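Local coordinates for Alpha/beta hydrolase fold-3 domain-containing protein (Enterococcus faecalis, PDB 2QRU), which is of unknown specific function but probably acts as a hydrolase, having the alpha/beta-hydrolase fold, at residues L78-L81 with T82-F85; E49-E52 with L53-N57; E137-K140 with E141-L145. All blocks are in the same frame, centred on the assembly; numbering follows the deposited sequence. Where two conformers were deposited one is given.

Contact 1. Residues L78-L81 with T82-F85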
loop_
_atom_site.group_PDB
_atom_site.type_symbol
_atom_site.label_atom_id
_atom_site.label_comp_id
_atom_site.label_asym_id
_atom_site.label_seq_id
_atom_site.Cartn_x
_atom_site.Cartn_y
_atom_site.Cartn_z
ATOM N N LEU A 78 8.195 -5.833 -6.655
ATOM C CA LEU A 78 7.015 -6.714 -6.732
ATOM C C LEU A 78 7.411 -8.184 -6.542
ATOM O O LEU A 78 6.781 -8.877 -5.752
ATOM C CB LEU A 78 6.294 -6.519 -8.086
ATOM C CG LEU A 78 5.546 -5.189 -8.185
ATOM C CD1 LEU A 78 4.999 -4.925 -9.600
ATOM C CD2 LEU A 78 4.457 -5.091 -7.089
ATOM N N ARG A 79 8.478 -8.646 -7.205
ATOM C CA ARG A 79 8.945 -10.021 -7.051
ATOM C C ARG A 79 9.303 -10.308 -5.576
ATOM O O ARG A 79 8.917 -11.336 -5.008
ATOM C CB ARG A 79 10.198 -10.233 -7.925
ATOM C CG ARG A 79 10.751 -11.628 -7.981
ATOM C CD ARG A 79 11.746 -11.713 -9.170
ATOM N NE ARG A 79 11.199 -10.990 -10.322
ATOM C CZ ARG A 79 11.771 -9.965 -10.968
ATOM N NH1 ARG A 79 12.984 -9.519 -10.635
ATOM N NH2 ARG A 79 11.121 -9.396 -11.990
ATOM N N THR A 80 10.064 -9.391 -4.985
ATOM C CA THR A 80 10.482 -9.510 -3.574
ATOM C C THR A 80 9.274 -9.499 -2.622
ATOM O O THR A 80 9.265 -10.202 -1.621
ATOM C CB THR A 80 11.518 -8.443 -3.222
ATOM O OG1 THR A 80 12.686 -8.656 -4.034
ATOM C CG2 THR A 80 11.930 -8.549 -1.746
ATOM N N LEU A 81 8.237 -8.729 -2.967
ATOM C CA LEU A 81 7.037 -8.673 -2.124
ATOM C C LEU A 81 6.356 -10.058 -2.101
ATOM O O LEU A 81 5.946 -10.541 -1.043
ATOM C CB LEU A 81 6.100 -7.563 -2.602
ATOM C CG LEU A 81 4.784 -7.426 -1.829
ATOM C CD1 LEU A 81 4.999 -7.255 -0.325
ATOM C CD2 LEU A 81 3.918 -6.282 -2.433
ATOM N N THR A 82 6.303 -10.722 -3.261
ATOM C CA THR A 82 5.730 -12.065 -3.330
ATOM C C THR A 82 6.566 -13.015 -2.467
ATOM O O THR A 82 6.021 -13.707 -1.602
ATOM C CB THR A 82 5.691 -12.576 -4.764
ATOM O OG1 THR A 82 4.932 -11.665 -5.574
ATOM C CG2 THR A 82 5.033 -13.947 -4.818
ATOM N N GLU A 83 7.881 -12.963 -2.641
ATOM C CA GLU A 83 8.805 -13.755 -1.808
ATOM C C GLU A 83 8.530 -13.524 -0.323
ATOM O O GLU A 83 8.456 -14.487 0.480
ATOM C CB GLU A 83 10.270 -13.396 -2.093
ATOM C CG GLU A 83 11.235 -14.230 -1.217
ATOM C CD GLU A 83 12.713 -13.817 -1.302
ATOM O OE1 GLU A 83 12.990 -12.610 -1.532
ATOM O OE2 GLU A 83 13.587 -14.714 -1.099
ATOM N N THR A 84 8.444 -12.248 0.042
ATOM C CA THR A 84 8.260 -11.833 1.433
ATOM C C THR A 84 6.941 -12.363 1.980
ATOM O O THR A 84 6.884 -12.879 3.120
ATOM C CB THR A 84 8.321 -10.299 1.571
ATOM O OG1 THR A 84 9.574 -9.833 1.033
ATOM C CG2 THR A 84 8.238 -9.901 3.042
ATOM N N PHE A 85 5.890 -12.271 1.164
ATOM C CA PHE A 85 4.606 -12.795 1.615
ATOM C C PHE A 85 4.679 -14.293 1.859
ATOM O O PHE A 85 4.161 -14.793 2.860
ATOM C CB PHE A 85 3.453 -12.497 0.651
ATOM C CG PHE A 85 2.139 -12.937 1.207
ATOM C CD1 PHE A 85 1.387 -12.062 2.000
ATOM C CD2 PHE A 85 1.700 -14.258 1.042
ATOM C CE1 PHE A 85 0.180 -12.490 2.583
ATOM C CE2 PHE A 85 0.478 -14.682 1.635
ATOM C CZ PHE A 85 -0.256 -13.809 2.385
HETATM O O HOH W 1 3.857 -9.192 -5.921
HETATM O O HOH W 2 13.952 -10.869 -3.420
#
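Phe85 touches the preceding turn through its CB, 3.6 Å from Leu81 O, while its ring leads away from that turn to meet the ring of Phe98 with the planes at about 45°. The Glu83 carboxylate, a second flat group, is tied back by water: the molecule that donates to Glu83 OE1 also bonds Thr80 OG1, at 2.6 Å. Thr80 OG1 further binds His76 O, one turn earlier, and Asn13 bonds both Thr84 OG1 and Glu83 OE1. Thr80 O has two donors, Thr84 N at 2.8 Å and Thr84 OG1 at 2.7 Å. The hydroxyl comes from above the carbonyl plane, 42° out of it. Thr84 OG1 stands beside its own backbone N (chi1 -56°), a position from which a helical threonine can reach back to the carbonyl four residues before. A water joins Thr82 to the turn before, donating to Leu78 O at 2.9 Å and bonding Thr82 OG1. In helix 74-93, threonine suits position 84 because its hydroxyl serves Thr80 O while its side chain touches Ala15 and, with Leu81, Leu64 of strand 59-64; Leu81 and Phe85 also pack on Leu33 and Val31 of strand 28-33, and Leu78 and Thr82 lie against helix 105-119.

Contact 2. Residues E49-E52 with L53-N57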
loop_
_atom_site.group_PDB
_atom_site.type_symbol
_atom_site.label_atom_id
_atom_site.label_comp_id
_atom_site.label_asym_id
_atom_site.label_seq_id
_atom_site.Cartn_x
_atom_site.Cartn_y
_atom_site.Cartn_z
ATOM N N GLU A 49 -5.526 4.246 14.815
ATOM C CA GLU A 49 -6.966 4.033 14.664
ATOM C C GLU A 49 -7.259 2.933 13.652
ATOM O O GLU A 49 -8.238 2.157 13.819
ATOM C CB GLU A 49 -7.689 5.310 14.245
ATOM C CG GLU A 49 -7.707 6.403 15.274
ATOM C CD GLU A 49 -6.425 7.218 15.314
ATOM O OE1 GLU A 49 -5.462 6.926 14.568
ATOM O OE2 GLU A 49 -6.376 8.144 16.141
ATOM N N LEU A 50 -6.438 2.871 12.596
ATOM C CA LEU A 50 -6.634 1.842 11.579
ATOM C C LEU A 50 -6.182 0.489 12.126
ATOM O O LEU A 50 -6.860 -0.540 11.949
ATOM C CB LEU A 50 -5.897 2.204 10.285
ATOM C CG LEU A 50 -6.021 1.213 9.123
ATOM C CD1 LEU A 50 -7.511 0.925 8.761
ATOM C CD2 LEU A 50 -5.241 1.789 7.941
ATOM N N LYS A 51 -5.040 0.487 12.818
ATOM C CA LYS A 51 -4.578 -0.731 13.486
ATOM C C LYS A 51 -5.695 -1.279 14.413
ATOM O O LYS A 51 -6.018 -2.474 14.387
ATOM C CB LYS A 51 -3.278 -0.446 14.274
ATOM C CG LYS A 51 -2.675 -1.657 14.982
ATOM C CD LYS A 51 -3.202 -1.804 16.396
ATOM C CE LYS A 51 -2.693 -0.655 17.256
ATOM N NZ LYS A 51 -3.028 -0.822 18.687
ATOM N N GLU A 52 -6.332 -0.395 15.168
ATOM C CA GLU A 52 -7.392 -0.828 16.084
ATOM C C GLU A 52 -8.634 -1.350 15.358
ATOM O O GLU A 52 -9.254 -2.335 15.795
ATOM C CB GLU A 52 -7.731 0.289 17.050
ATOM C CG GLU A 52 -6.606 0.539 18.056
ATOM C CD GLU A 52 -6.538 -0.515 19.142
ATOM O OE1 GLU A 52 -7.428 -0.522 20.013
ATOM O OE2 GLU A 52 -5.588 -1.324 19.131
ATOM N N LEU A 53 -8.982 -0.735 14.228
ATOM C CA LEU A 53 -10.116 -1.228 13.468
ATOM C C LEU A 53 -9.887 -2.707 13.104
ATOM O O LEU A 53 -10.816 -3.524 13.111
ATOM C CB LEU A 53 -10.301 -0.338 12.242
ATOM C CG LEU A 53 -11.444 -0.612 11.310
ATOM C CD1 LEU A 53 -11.859 0.686 10.626
ATOM C CD2 LEU A 53 -10.982 -1.594 10.298
ATOM N N PHE A 54 -8.643 -3.069 12.818
ATOM C CA PHE A 54 -8.373 -4.467 12.487
ATOM C C PHE A 54 -8.306 -5.362 13.729
ATOM O O PHE A 54 -8.982 -6.390 13.779
ATOM C CB PHE A 54 -7.122 -4.591 11.662
ATOM C CG PHE A 54 -7.290 -4.047 10.282
ATOM C CD1 PHE A 54 -8.267 -4.580 9.417
ATOM C CD2 PHE A 54 -6.434 -3.049 9.798
ATOM C CE1 PHE A 54 -8.402 -4.053 8.119
ATOM C CE2 PHE A 54 -6.556 -2.543 8.491
ATOM C CZ PHE A 54 -7.533 -3.055 7.653
ATOM N N THR A 55 -7.518 -4.974 14.737
ATOM C CA THR A 55 -7.341 -5.876 15.871
ATOM C C THR A 55 -8.639 -6.047 16.665
ATOM O O THR A 55 -8.917 -7.147 17.161
ATOM C CB THR A 55 -6.188 -5.442 16.796
ATOM O OG1 THR A 55 -6.480 -4.164 17.366
ATOM C CG2 THR A 55 -4.845 -5.431 16.049
ATOM N N SER A 56 -9.425 -4.972 16.809
ATOM C CA SER A 56 -10.703 -5.058 17.534
ATOM C C SER A 56 -11.721 -5.977 16.835
ATOM O O SER A 56 -12.696 -6.428 17.465
ATOM C CB SER A 56 -11.321 -3.686 17.735
ATOM O OG SER A 56 -11.786 -3.193 16.494
ATOM N N ASN A 57 -11.500 -6.213 15.539
ATOM C CA ASN A 57 -12.332 -7.095 14.722
ATOM C C ASN A 57 -11.723 -8.480 14.522
ATOM O O ASN A 57 -12.194 -9.280 13.704
ATOM C CB ASN A 57 -12.660 -6.412 13.400
ATOM C CG ASN A 57 -13.786 -5.415 13.546
ATOM O OD1 ASN A 57 -14.909 -5.785 13.933
ATOM N ND2 ASN A 57 -13.491 -4.146 13.307
HETATM O O HOH W 3 -4.418 -3.529 19.040
#
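Glu52 O is gripped by two donors from one residue, Ser56 N at 2.8 Å and Ser56 OG, also at 2.8 Å. The serine hydroxyl sits between its backbone N and carbonyl carbon (chi1 71°), which turns it back over the preceding turn; a short hydroxyl side chain can reach the carbonyl four residues back. One residue further on, Asn57 ND2 bonds Leu53 O at 2.8 Å; the donor lies in the Leu53 carbonyl plane, and Leu53 O in turn lies near the Asn57 amide plane, 13° out of it. Asp268 and Lys272 of helix 258-272 bond the same amide, at ND2 and OD1. On the apolar side, Leu50 and Phe54 run side by side in the same direction, with Leu50 CD1 3.6 Å from Phe54 CE2. Leucine and phenylalanine suit this flank because Phe54 continues onto Tyr59 and Val61 of strand 59-64, and Leu50 onto Leu267. The aliphatic stem of Lys51 passes Thr55 CG2, its CD 4.0 Å away, and only its end is polar. In the one Glu52 conformer described, Lys51 NZ meets Glu52 OE2 on the anti side at 2.6 Å, 33° out of the carboxylate plane, and a water links that oxygen to Thr55 OG1. The helix thus pairs an apolar flank with a polar one on which Lys51 lies between Glu52 and Glu48, two carboxylates that would probably favour its charged form.

Contact 3. Residues E137-K140 with E141-L145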
loop_
_atom_site.group_PDB
_atom_site.type_symbol
_atom_site.label_atom_id
_atom_site.label_comp_id
_atom_site.label_asym_id
_atom_site.label_seq_id
_atom_site.Cartn_x
_atom_site.Cartn_y
_atom_site.Cartn_z
ATOM N N GLU A 137 -0.142 4.673 -15.178
ATOM C CA GLU A 137 -0.284 5.630 -16.298
ATOM C C GLU A 137 -0.370 7.065 -15.794
ATOM O O GLU A 137 0.116 7.990 -16.435
ATOM C CB GLU A 137 -1.519 5.325 -17.147
ATOM C CG GLU A 137 -1.486 3.951 -17.747
ATOM C CD GLU A 137 -0.267 3.758 -18.630
ATOM O OE1 GLU A 137 0.003 4.638 -19.480
ATOM O OE2 GLU A 137 0.419 2.744 -18.435
ATOM N N PHE A 138 -0.990 7.244 -14.627
ATOM C CA PHE A 138 -1.254 8.589 -14.124
ATOM C C PHE A 138 0.044 9.384 -13.836
ATOM O O PHE A 138 0.024 10.616 -13.785
ATOM C CB PHE A 138 -2.181 8.531 -12.895
ATOM C CG PHE A 138 -1.519 7.945 -11.683
ATOM C CD1 PHE A 138 -1.458 6.568 -11.526
ATOM C CD2 PHE A 138 -0.964 8.755 -10.705
ATOM C CE1 PHE A 138 -0.823 6.012 -10.451
ATOM C CE2 PHE A 138 -0.338 8.207 -9.594
ATOM C CZ PHE A 138 -0.260 6.826 -9.469
ATOM N N ILE A 139 1.170 8.695 -13.657
ATOM C CA ILE A 139 2.424 9.413 -13.355
ATOM C C ILE A 139 3.022 10.087 -14.604
ATOM O O ILE A 139 3.993 10.845 -14.502
ATOM C CB ILE A 139 3.497 8.545 -12.610
ATOM C CG1 ILE A 139 4.255 7.614 -13.556
ATOM C CG2 ILE A 139 2.858 7.790 -11.437
ATOM C CD1 ILE A 139 5.332 6.766 -12.860
ATOM N N LYS A 140 2.418 9.814 -15.763
ATOM C CA LYS A 140 2.819 10.461 -17.020
ATOM C C LYS A 140 2.260 11.877 -17.086
ATOM O O LYS A 140 2.782 12.733 -17.822
ATOM C CB LYS A 140 2.310 9.657 -18.207
ATOM C CG LYS A 140 3.011 8.330 -18.446
ATOM C CD LYS A 140 2.313 7.548 -19.574
ATOM C CE LYS A 140 3.069 6.269 -19.953
ATOM N NZ LYS A 140 2.294 5.430 -20.909
ATOM N N GLU A 141 1.167 12.103 -16.342
ATOM C CA GLU A 141 0.478 13.403 -16.231
ATOM C C GLU A 141 1.270 14.337 -15.289
ATOM O O GLU A 141 1.757 13.889 -14.243
ATOM C CB GLU A 141 -0.968 13.219 -15.677
ATOM C CG GLU A 141 -1.948 12.296 -16.489
ATOM C CD GLU A 141 -3.173 11.725 -15.678
ATOM O OE1 GLU A 141 -3.702 12.360 -14.729
ATOM O OE2 GLU A 141 -3.631 10.608 -16.010
ATOM N N PRO A 142 1.408 15.635 -15.652
ATOM C CA PRO A 142 1.992 16.621 -14.726
ATOM C C PRO A 142 1.171 16.770 -13.434
ATOM O O PRO A 142 -0.064 16.821 -13.471
ATOM C CB PRO A 142 1.998 17.924 -15.541
ATOM C CG PRO A 142 1.005 17.704 -16.660
ATOM C CD PRO A 142 1.048 16.243 -16.953
ATOM N N ARG A 143 1.870 16.779 -12.303
ATOM C CA ARG A 143 1.259 17.007 -10.995
ATOM C C ARG A 143 2.092 18.043 -10.242
ATOM O O ARG A 143 3.334 18.008 -10.272
ATOM C CB ARG A 143 1.195 15.713 -10.186
ATOM C CG ARG A 143 0.227 14.664 -10.746
ATOM C CD ARG A 143 0.418 13.313 -10.071
ATOM N NE ARG A 143 1.759 12.752 -10.287
ATOM C CZ ARG A 143 2.243 11.713 -9.614
ATOM N NH1 ARG A 143 1.503 11.126 -8.672
ATOM N NH2 ARG A 143 3.465 11.256 -9.877
ATOM N N LYS A 144 1.418 18.994 -9.609
ATOM C CA LYS A 144 2.100 19.918 -8.715
ATOM C C LYS A 144 1.585 19.576 -7.326
ATOM O O LYS A 144 0.397 19.748 -7.021
ATOM C CB LYS A 144 1.862 21.390 -9.112
ATOM C CG LYS A 144 2.763 22.434 -8.407
ATOM C CD LYS A 144 4.250 22.038 -8.372
ATOM C CE LYS A 144 4.931 22.165 -9.732
ATOM N NZ LYS A 144 6.267 21.485 -9.765
ATOM N N LEU A 145 2.488 19.022 -6.519
ATOM C CA LEU A 145 2.165 18.527 -5.185
ATOM C C LEU A 145 2.903 19.364 -4.131
ATOM O O LEU A 145 2.335 19.690 -3.076
ATOM C CB LEU A 145 2.508 17.033 -5.074
ATOM C CG LEU A 145 1.999 16.140 -6.220
ATOM C CD1 LEU A 145 2.574 14.715 -6.182
ATOM C CD2 LEU A 145 0.473 16.125 -6.281
HETATM O O HOH W 4 -2.047 12.248 -12.623
HETATM O O HOH W 5 5.264 11.671 -12.247
#
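Residues 137-140 form a 3-10 turn, in which Lys140 N bonds Glu137 O, and the same i to i+3 spacing recurs as Glu141 N bonds Phe138 O at 3.2 Å, from well above the carbonyl plane, before the chain extends through Pro142. Arg143 then folds back over the turn. Its NH1 stands at the edge of the Phe138 ring, 3.6 Å from Phe138 CE2, with the ring and guanidinium planes almost perpendicular, 89° apart. Ile139 CA lies over one guanidinium face, and Ile139 CG2 is 3.8 Å from Arg143 NH2. A water in the guanidinium plane accepts from Arg143 NH2 at 3.0 Å and donates to Ile139 O. The long arginine suits this place because its stem spans the bend while its charged end still finds oxygen: NH1 goes on to Glu223 O. Lys140, extended beyond CG, sends NZ to Glu137 OE1 at 2.8 Å, on the syn lone pair, and also bonds Gly195 O and makes a cation-pi contact with Trp197. Between strand 127-130 and helix 173-181, the buried Phe138 ring suits its aromatic neighbours Tyr133 and Tyr228, branched Ile139 fits between the guanidinium and Pro186 and Tyr189 of helix 185-189, and Arg143 packs on Ile180 and Leu185 of those two helices.

In the fold
Contacts 1 and 2 each lie within one helix packed on the central sheet, and both helices lean on strand 59-64. Contact 2 belongs to the beta-alpha-beta unit from strand 28-33 to strand 59-64. Contact 1, on helix 74-93, has the larger share of buried residues, whereas contact 3 is a surface turn among the helices that follow strand 127-130. Hydroxyls returning to helical carbonyls mark the first two; contact 3 relies instead on a 3-10 turn and an arginine folded over it. Contacts 2 and 3 lie on opposite sides of the chain's centre, their centres about 33 Å apart, and no two of the three touch.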